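Local coordinates for superantigen-like protein (Staphylococcus aureus, PDB 4O1N) that probably acts as a secreted virulence protease that cleaves host collagens and cytokines, built from an OB-fold domain and a beta-grasp domain, at residues 118-123 and 203-208; 39-44 and 81-86. All coordinates share one frame; numbering follows the deposited sequence.

Contact 1: residues 118-123 and 203-208; sequences TPILEI and INKILV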
ATOM      1  N   THR A 118      14.385   0.104  10.443  1.00 29.17           N
ATOM      2  CA  THR A 118      14.926  -0.060   9.094  1.00 30.72           C
ATOM      3  C   THR A 118      14.961  -1.537   8.575  1.00 30.97           C
ATOM      4  O   THR A 118      15.207  -2.458   9.338  1.00 32.38           O
ATOM      5  CB  THR A 118      16.345   0.557   9.005  1.00 30.95           C
ATOM      6  OG1 THR A 118      17.228  -0.057   9.952  1.00 29.92           O
ATOM      7  CG2 THR A 118      16.291   2.054   9.259  1.00 30.52           C
ATOM      8  N   PRO A 119      14.659  -1.766   7.290  1.00 33.42           N
ATOM      9  CA  PRO A 119      15.207  -2.898   6.553  1.00 35.37           C
ATOM     10  C   PRO A 119      16.081  -2.387   5.441  1.00 33.44           C
ATOM     11  O   PRO A 119      16.094  -1.180   5.180  1.00 32.88           O
ATOM     12  CB  PRO A 119      13.970  -3.570   5.949  1.00 35.92           C
ATOM     13  CG  PRO A 119      13.069  -2.461   5.643  1.00 38.01           C
ATOM     14  CD  PRO A 119      13.418  -1.326   6.633  1.00 39.89           C
ATOM     15  N   ILE A 120      16.809  -3.301   4.808  1.00 31.58           N
ATOM     16  CA  ILE A 120      17.665  -2.941   3.709  1.00 31.25           C
ATOM     17  C   ILE A 120      16.819  -2.616   2.513  1.00 30.15           C
ATOM     18  O   ILE A 120      15.842  -3.267   2.258  1.00 29.92           O
ATOM     19  CB  ILE A 120      18.644  -4.066   3.363  1.00 33.46           C
ATOM     20  CG1 ILE A 120      19.719  -4.169   4.446  1.00 32.69           C
ATOM     21  CG2 ILE A 120      19.330  -3.810   2.020  1.00 35.36           C
ATOM     22  CD1 ILE A 120      20.469  -5.473   4.437  1.00 33.29           C
ATOM     23  N   LEU A 121      17.195  -1.573   1.796  1.00 30.33           N
ATOM     24  CA  LEU A 121      16.523  -1.221   0.557  1.00 30.98           C
ATOM     25  C   LEU A 121      17.589  -1.150  -0.565  1.00 31.41           C
ATOM     26  O   LEU A 121      18.601  -0.446  -0.434  1.00 28.69           O
ATOM     27  CB  LEU A 121      15.764   0.106   0.695  1.00 28.97           C
ATOM     28  CG  LEU A 121      15.151   0.654  -0.592  1.00 29.49           C
ATOM     29  CD1 LEU A 121      13.937  -0.168  -1.010  1.00 29.86           C
ATOM     30  CD2 LEU A 121      14.768   2.117  -0.431  1.00 29.07           C
ATOM     31  N   GLU A 122      17.336  -1.885  -1.651  1.00 30.42           N
ATOM     32  CA  GLU A 122      18.230  -1.939  -2.771  1.00 32.13           C
ATOM     33  C   GLU A 122      17.442  -1.700  -4.047  1.00 31.76           C
ATOM     34  O   GLU A 122      16.433  -2.355  -4.293  1.00 32.43           O
ATOM     35  CB  GLU A 122      18.917  -3.311  -2.809  1.00 33.74           C
ATOM     36  CG  GLU A 122      19.956  -3.494  -3.910  1.00 34.99           C
ATOM     37  CD  GLU A 122      20.586  -4.897  -3.947  1.00 38.37           C
ATOM     38  OE1 GLU A 122      20.168  -5.790  -3.162  1.00 39.12           O
ATOM     39  OE2 GLU A 122      21.507  -5.121  -4.780  1.00 38.32           O
ATOM     40  N   ILE A 123      17.908  -0.791  -4.884  1.00 32.93           N
ATOM     41  CA  ILE A 123      17.225  -0.550  -6.134  1.00 35.18           C
ATOM     42  C   ILE A 123      18.197  -0.757  -7.282  1.00 38.37           C
ATOM     43  O   ILE A 123      19.343  -0.339  -7.180  1.00 40.73           O
ATOM     44  CB  ILE A 123      16.638   0.855  -6.179  1.00 34.26           C
ATOM     45  CG1 ILE A 123      15.840   1.132  -4.911  1.00 32.55           C
ATOM     46  CG2 ILE A 123      15.740   0.997  -7.395  1.00 36.29           C
ATOM     47  CD1 ILE A 123      15.204   2.493  -4.862  1.00 32.35           C
ATOM     48  N   ILE A 203      10.251  -7.156   8.251  1.00 31.52           N
ATOM     49  CA  ILE A 203      10.695  -7.027   6.855  1.00 28.27           C
ATOM     50  C   ILE A 203      12.187  -6.884   6.877  1.00 26.82           C
ATOM     51  O   ILE A 203      12.701  -5.983   7.458  1.00 23.53           O
ATOM     52  CB  ILE A 203      10.113  -5.793   6.173  1.00 26.58           C
ATOM     53  CG1 ILE A 203       8.596  -5.921   6.121  1.00 26.36           C
ATOM     54  CG2 ILE A 203      10.705  -5.650   4.775  1.00 26.80           C
ATOM     55  CD1 ILE A 203       7.857  -4.722   5.575  1.00 26.38           C
ATOM     56  N   ASN A 204      12.877  -7.800   6.235  1.00 29.35           N
ATOM     57  CA  ASN A 204      14.324  -7.846   6.310  1.00 30.35           C
ATOM     58  C   ASN A 204      14.898  -7.066   5.178  1.00 30.26           C
ATOM     59  O   ASN A 204      15.867  -6.335   5.361  1.00 31.27           O
ATOM     60  CB  ASN A 204      14.800  -9.290   6.177  1.00 33.52           C
ATOM     61  CG  ASN A 204      16.321  -9.422   6.216  1.00 34.64           C
ATOM     62  OD1 ASN A 204      16.941  -9.238   7.260  1.00 39.43           O
ATOM     63  ND2 ASN A 204      16.920  -9.759   5.085  1.00 33.15           N
ATOM     64  N   LYS A 205      14.341  -7.248   3.985  1.00 29.23           N
ATOM     65  CA  LYS A 205      14.866  -6.540   2.828  1.00 29.11           C
ATOM     66  C   LYS A 205      13.809  -6.225   1.757  1.00 27.75           C
ATOM     67  O   LYS A 205      12.896  -6.999   1.509  1.00 25.42           O
ATOM     68  CB  LYS A 205      15.995  -7.361   2.198  1.00 30.24           C
ATOM     69  CG  LYS A 205      16.634  -6.705   0.989  1.00 30.32           C
ATOM     70  CD  LYS A 205      17.829  -7.499   0.486  1.00 32.22           C
ATOM     71  CE  LYS A 205      18.432  -6.815  -0.748  1.00 33.16           C
ATOM     72  NZ  LYS A 205      19.833  -7.230  -0.965  1.00 33.55           N
ATOM     73  N   ILE A 206      13.990  -5.091   1.093  1.00 27.34           N
ATOM     74  CA  ILE A 206      13.179  -4.757  -0.054  1.00 27.90           C
ATOM     75  C   ILE A 206      14.077  -4.514  -1.227  1.00 27.32           C
ATOM     76  O   ILE A 206      14.964  -3.664  -1.146  1.00 27.08           O
ATOM     77  CB  ILE A 206      12.352  -3.497   0.197  1.00 28.17           C
ATOM     78  CG1 ILE A 206      11.255  -3.813   1.208  1.00 28.01           C
ATOM     79  CG2 ILE A 206      11.722  -3.007  -1.105  1.00 28.19           C
ATOM     80  CD1 ILE A 206      10.709  -2.584   1.864  1.00 28.72           C
ATOM     81  N   LEU A 207      13.822  -5.276  -2.289  1.00 27.03           N
ATOM     82  CA  LEU A 207      14.515  -5.199  -3.562  1.00 29.05           C
ATOM     83  C   LEU A 207      13.550  -4.612  -4.602  1.00 28.29           C
ATOM     84  O   LEU A 207      12.449  -5.129  -4.773  1.00 26.15           O
ATOM     85  CB  LEU A 207      14.917  -6.640  -4.018  1.00 30.83           C
ATOM     86  CG  LEU A 207      16.216  -6.969  -4.795  1.00 31.30           C
ATOM     87  CD1 LEU A 207      16.035  -8.227  -5.623  1.00 32.58           C
ATOM     88  CD2 LEU A 207      16.736  -5.867  -5.691  1.00 30.75           C
ATOM     89  N   VAL A 208      13.974  -3.561  -5.297  1.00 28.69           N
ATOM     90  CA  VAL A 208      13.259  -3.063  -6.473  1.00 30.09           C
ATOM     91  C   VAL A 208      14.177  -3.159  -7.708  1.00 31.96           C
ATOM     92  O   VAL A 208      15.158  -2.426  -7.794  1.00 33.57           O
ATOM     93  CB  VAL A 208      12.819  -1.584  -6.279  1.00 30.13           C
ATOM     94  CG1 VAL A 208      12.166  -1.018  -7.537  1.00 29.77           C
ATOM     95  CG2 VAL A 208      11.865  -1.455  -5.100  1.00 29.78           C
TER
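Ile120 to Ile123 pair in parallel with Lys205 to Val208 as neighbouring strands in the mixed sheet of the beta-grasp domain; the axes of segments 120-123 and 203-208 approach to 4.8 Å and run 11° from parallel. Four backbone bonds join them. Ile120 N donates to Asn204 O and Ile120 O receives Ile206 N; two residues further on, Glu122 N donates to Ile206 O and Glu122 O takes Val208 N. The first is the longest, 3.2 Å from Ile120 N to Asn204 O, with the donor tilted 30° from the carbonyl plane. It lies at a classic beta bulge, where Asn204 and Lys205 both face Thr174 on the next strand.

On one face Leu121, Ile123 and Ile206 meet helix 144-159, and Val208 packs on Ile171 of the neighbouring strand. Leu121 CD1 lies 3.6 Å from Ile206 CG2, the two side chains crossing at a slant, whereas Ile123 and Val208 run side by side, with Ile123 CG2 4.1 Å from Val208 CB. Before the strand begins, Pro119 sets CB 4.0 Å from Ile203 CG2.

The face bearing Ile120, Glu122, Lys205 and Leu207 is mixed. Asp129 lies close to Glu122 OE2, a crowding the lysine probably eases. Lys205, fully extended with CG anti to its backbone N (chi1 -179°), passes Ile120 CB, and its NZ closes a salt bridge, meeting Glu122 OE1 nearly head-on along the C-O bond at 2.6 Å.

Contact 2: residues 39-44 and 81-86; sequences KNVTGF and SNIDVF
Lys39 lays the start of its side chain over the carboxylate of Asp84, with CB 3.6 Å from Asp84 OD1, while the extended remainder leads away and NZ makes no contact with the acid. At Asn40 the backbone takes over: its N-H points almost straight at Asp84 OD1 (3.0 Å from N, 171° at the hydrogen), arriving from above the carboxylate plane. Asp84 is further held by Ser107 through OD1 and by a salt bridge from OD2 to Lys139, so this buried acid is gripped at both oxygens.

Val41 forms the antiparallel hydrogen-bonded pair with Ile83. Its N donates to Ile83 O at 3.0 Å, and the return bond from Ile83 N to Val41 O is weak. Val41 CG2, set between the backbone N and carbonyl carbon (CG1 at chi1 -52°), reaches Ile83 CG1 at 3.8 Å and also touches Val85 CG2. Next, Thr42 brings OG1 to 3.4 Å from Ser81 CB, and the N of Gly43 lies beside Ile83 CD1.

The chain turns a corner in both segments, at Lys39 and Asn40 and again at Asn82, and the directions of strands 41-44 and 83-86 differ by 82° around this single bridge, in keeping with the strongly coiled beta-barrel of the OB fold.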
ATOM      1  N   LYS A  39      -4.121   7.435  10.679  1.00 35.44           N
ATOM      2  CA  LYS A  39      -3.971   6.355  11.677  1.00 37.45           C
ATOM      3  C   LYS A  39      -4.893   6.500  12.879  1.00 35.82           C
ATOM      4  O   LYS A  39      -5.278   7.629  13.223  1.00 34.67           O
ATOM      5  CB  LYS A  39      -2.542   6.304  12.161  1.00 39.01           C
ATOM      6  CG  LYS A  39      -1.577   6.298  10.991  1.00 41.95           C
ATOM      7  CD  LYS A  39      -0.165   5.850  11.348  1.00 42.12           C
ATOM      8  CE  LYS A  39       0.726   5.898  10.110  1.00 45.99           C
ATOM      9  NZ  LYS A  39       2.143   5.541  10.421  1.00 48.03           N
ATOM     10  N   ASN A  40      -5.229   5.365  13.505  1.00 35.03           N
ATOM     11  CA  ASN A  40      -6.158   5.327  14.650  1.00 36.82           C
ATOM     12  C   ASN A  40      -7.496   5.982  14.413  1.00 34.19           C
ATOM     13  O   ASN A  40      -7.974   6.730  15.245  1.00 35.32           O
ATOM     14  CB  ASN A  40      -5.528   5.935  15.868  1.00 39.93           C
ATOM     15  CG  ASN A  40      -4.220   5.255  16.218  1.00 45.52           C
ATOM     16  OD1 ASN A  40      -4.184   4.325  17.026  1.00 59.06           O
ATOM     17  ND2 ASN A  40      -3.140   5.704  15.605  1.00 44.76           N
ATOM     18  N   VAL A  41      -8.086   5.659  13.275  1.00 31.69           N
ATOM     19  CA  VAL A  41      -9.399   6.092  12.920  1.00 30.32           C
ATOM     20  C   VAL A  41     -10.419   5.019  13.270  1.00 29.62           C
ATOM     21  O   VAL A  41     -10.070   3.926  13.680  1.00 29.16           O
ATOM     22  CB  VAL A  41      -9.472   6.411  11.418  1.00 29.90           C
ATOM     23  CG1 VAL A  41      -8.370   7.332  11.074  1.00 31.38           C
ATOM     24  CG2 VAL A  41      -9.364   5.178  10.510  1.00 29.49           C
ATOM     25  N   THR A  42     -11.680   5.372  13.092  1.00 31.20           N
ATOM     26  CA  THR A  42     -12.786   4.486  13.300  1.00 35.07           C
ATOM     27  C   THR A  42     -13.564   4.467  12.008  1.00 33.35           C
ATOM     28  O   THR A  42     -13.733   5.477  11.400  1.00 33.80           O
ATOM     29  CB  THR A  42     -13.608   4.927  14.528  1.00 38.36           C
ATOM     30  OG1 THR A  42     -12.795   4.699  15.692  1.00 41.13           O
ATOM     31  CG2 THR A  42     -14.934   4.092  14.690  1.00 44.51           C
ATOM     32  N   GLY A  43     -13.970   3.284  11.564  1.00 34.67           N
ATOM     33  CA  GLY A  43     -14.802   3.144  10.386  1.00 35.94           C
ATOM     34  C   GLY A  43     -15.919   2.139  10.614  1.00 35.18           C
ATOM     35  O   GLY A  43     -15.866   1.378  11.580  1.00 35.89           O
ATOM     36  N   PHE A  44     -16.907   2.145   9.720  1.00 34.23           N
ATOM     37  CA  PHE A  44     -18.070   1.251   9.803  1.00 36.23           C
ATOM     38  C   PHE A  44     -18.023   0.242   8.664  1.00 35.27           C
ATOM     39  O   PHE A  44     -17.955   0.627   7.512  1.00 32.06           O
ATOM     40  CB  PHE A  44     -19.397   2.031   9.726  1.00 36.41           C
ATOM     41  CG  PHE A  44     -20.596   1.188  10.049  1.00 37.10           C
ATOM     42  CD1 PHE A  44     -20.928   0.907  11.364  1.00 38.05           C
ATOM     43  CD2 PHE A  44     -21.370   0.643   9.036  1.00 37.91           C
ATOM     44  CE1 PHE A  44     -21.998   0.097  11.661  1.00 37.21           C
ATOM     45  CE2 PHE A  44     -22.448  -0.157   9.330  1.00 38.92           C
ATOM     46  CZ  PHE A  44     -22.760  -0.432  10.647  1.00 38.19           C
ATOM     47  N   SER A  81     -12.788   0.205  15.434  1.00 30.98           N
ATOM     48  CA  SER A  81     -11.839   1.198  15.898  1.00 31.73           C
ATOM     49  C   SER A  81     -10.431   0.621  15.848  1.00 30.03           C
ATOM     50  O   SER A  81     -10.236  -0.554  15.541  1.00 30.80           O
ATOM     51  CB  SER A  81     -12.248   1.760  17.264  1.00 31.59           C
ATOM     52  OG  SER A  81     -12.074   0.804  18.266  1.00 35.89           O
ATOM     53  N   ASN A  82      -9.450   1.472  16.080  1.00 30.71           N
ATOM     54  CA  ASN A  82      -8.017   1.099  16.017  1.00 31.81           C
ATOM     55  C   ASN A  82      -7.608   0.496  14.705  1.00 32.01           C
ATOM     56  O   ASN A  82      -6.979  -0.563  14.660  1.00 32.27           O
ATOM     57  CB  ASN A  82      -7.616   0.142  17.155  1.00 33.09           C
ATOM     58  CG  ASN A  82      -7.838   0.729  18.548  1.00 33.72           C
ATOM     59  OD1 ASN A  82      -8.065  -0.016  19.467  1.00 39.69           O
ATOM     60  ND2 ASN A  82      -7.748   2.038  18.709  1.00 35.10           N
ATOM     61  N   ILE A  83      -7.989   1.183  13.638  1.00 32.28           N
ATOM     62  CA  ILE A  83      -7.598   0.824  12.275  1.00 32.03           C
ATOM     63  C   ILE A  83      -6.845   2.020  11.663  1.00 29.89           C
ATOM     64  O   ILE A  83      -7.041   3.150  12.065  1.00 29.87           O
ATOM     65  CB  ILE A  83      -8.829   0.420  11.415  1.00 31.44           C
ATOM     66  CG1 ILE A  83      -9.876   1.535  11.375  1.00 31.51           C
ATOM     67  CG2 ILE A  83      -9.487  -0.830  11.993  1.00 31.80           C
ATOM     68  CD1 ILE A  83     -10.820   1.436  10.198  1.00 32.28           C
ATOM     69  N   ASP A  84      -5.938   1.738  10.749  1.00 29.04           N
ATOM     70  CA  ASP A  84      -5.236   2.759   9.980  1.00 27.41           C
ATOM     71  C   ASP A  84      -5.690   2.554   8.557  1.00 26.03           C
ATOM     72  O   ASP A  84      -6.009   1.448   8.129  1.00 26.30           O
ATOM     73  CB  ASP A  84      -3.709   2.565  10.010  1.00 28.13           C
ATOM     74  CG  ASP A  84      -3.106   2.643  11.420  1.00 31.78           C
ATOM     75  OD1 ASP A  84      -3.814   2.982  12.407  1.00 34.55           O
ATOM     76  OD2 ASP A  84      -1.887   2.361  11.545  1.00 32.88           O
ATOM     77  N   VAL A  85      -5.602   3.597   7.793  1.00 25.27           N
ATOM     78  CA  VAL A  85      -6.227   3.638   6.515  1.00 25.68           C
ATOM     79  C   VAL A  85      -5.247   4.267   5.485  1.00 25.24           C
ATOM     80  O   VAL A  85      -4.535   5.247   5.782  1.00 26.29           O
ATOM     81  CB  VAL A  85      -7.535   4.412   6.745  1.00 26.43           C
ATOM     82  CG1 VAL A  85      -7.698   5.571   5.794  1.00 27.94           C
ATOM     83  CG2 VAL A  85      -8.713   3.475   6.689  1.00 26.07           C
ATOM     84  N   PHE A  86      -5.174   3.676   4.303  1.00 24.51           N
ATOM     85  CA  PHE A  86      -4.346   4.173   3.198  1.00 23.86           C
ATOM     86  C   PHE A  86      -5.217   4.172   1.938  1.00 24.10           C
ATOM     87  O   PHE A  86      -5.527   3.123   1.370  1.00 23.85           O
ATOM     88  CB  PHE A  86      -3.127   3.273   3.021  1.00 25.05           C
ATOM     89  CG  PHE A  86      -2.068   3.826   2.097  1.00 24.16           C
ATOM     90  CD1 PHE A  86      -0.946   4.484   2.624  1.00 25.13           C
ATOM     91  CD2 PHE A  86      -2.168   3.667   0.728  1.00 23.72           C
ATOM     92  CE1 PHE A  86       0.026   4.993   1.801  1.00 24.16           C
ATOM     93  CE2 PHE A  86      -1.196   4.164  -0.106  1.00 23.82           C
ATOM     94  CZ  PHE A  86      -0.103   4.825   0.426  1.00 24.45           C
TER

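Overall arrangement
The two contacts lie in different domains, contact 1 in the beta-grasp domain and contact 2 in the OB fold, with centres 27 Å apart and nearest atoms about 13 Å apart; they share no strand. Both are partly buried, but contact 2 has more exposed residues. Contact 1 joins two nearly parallel strands by four successive backbone bonds, with an apolar face toward a helix and a salt bridge on the face turned away from that helix. Contact 2 joins strands that cross steeply at chain corners, where a single bridge is accompanied by a side-chain carboxylate that accepts a backbone N-H. Its acid is buried, whereas the ion pair of contact 1 sits on partly exposed residues.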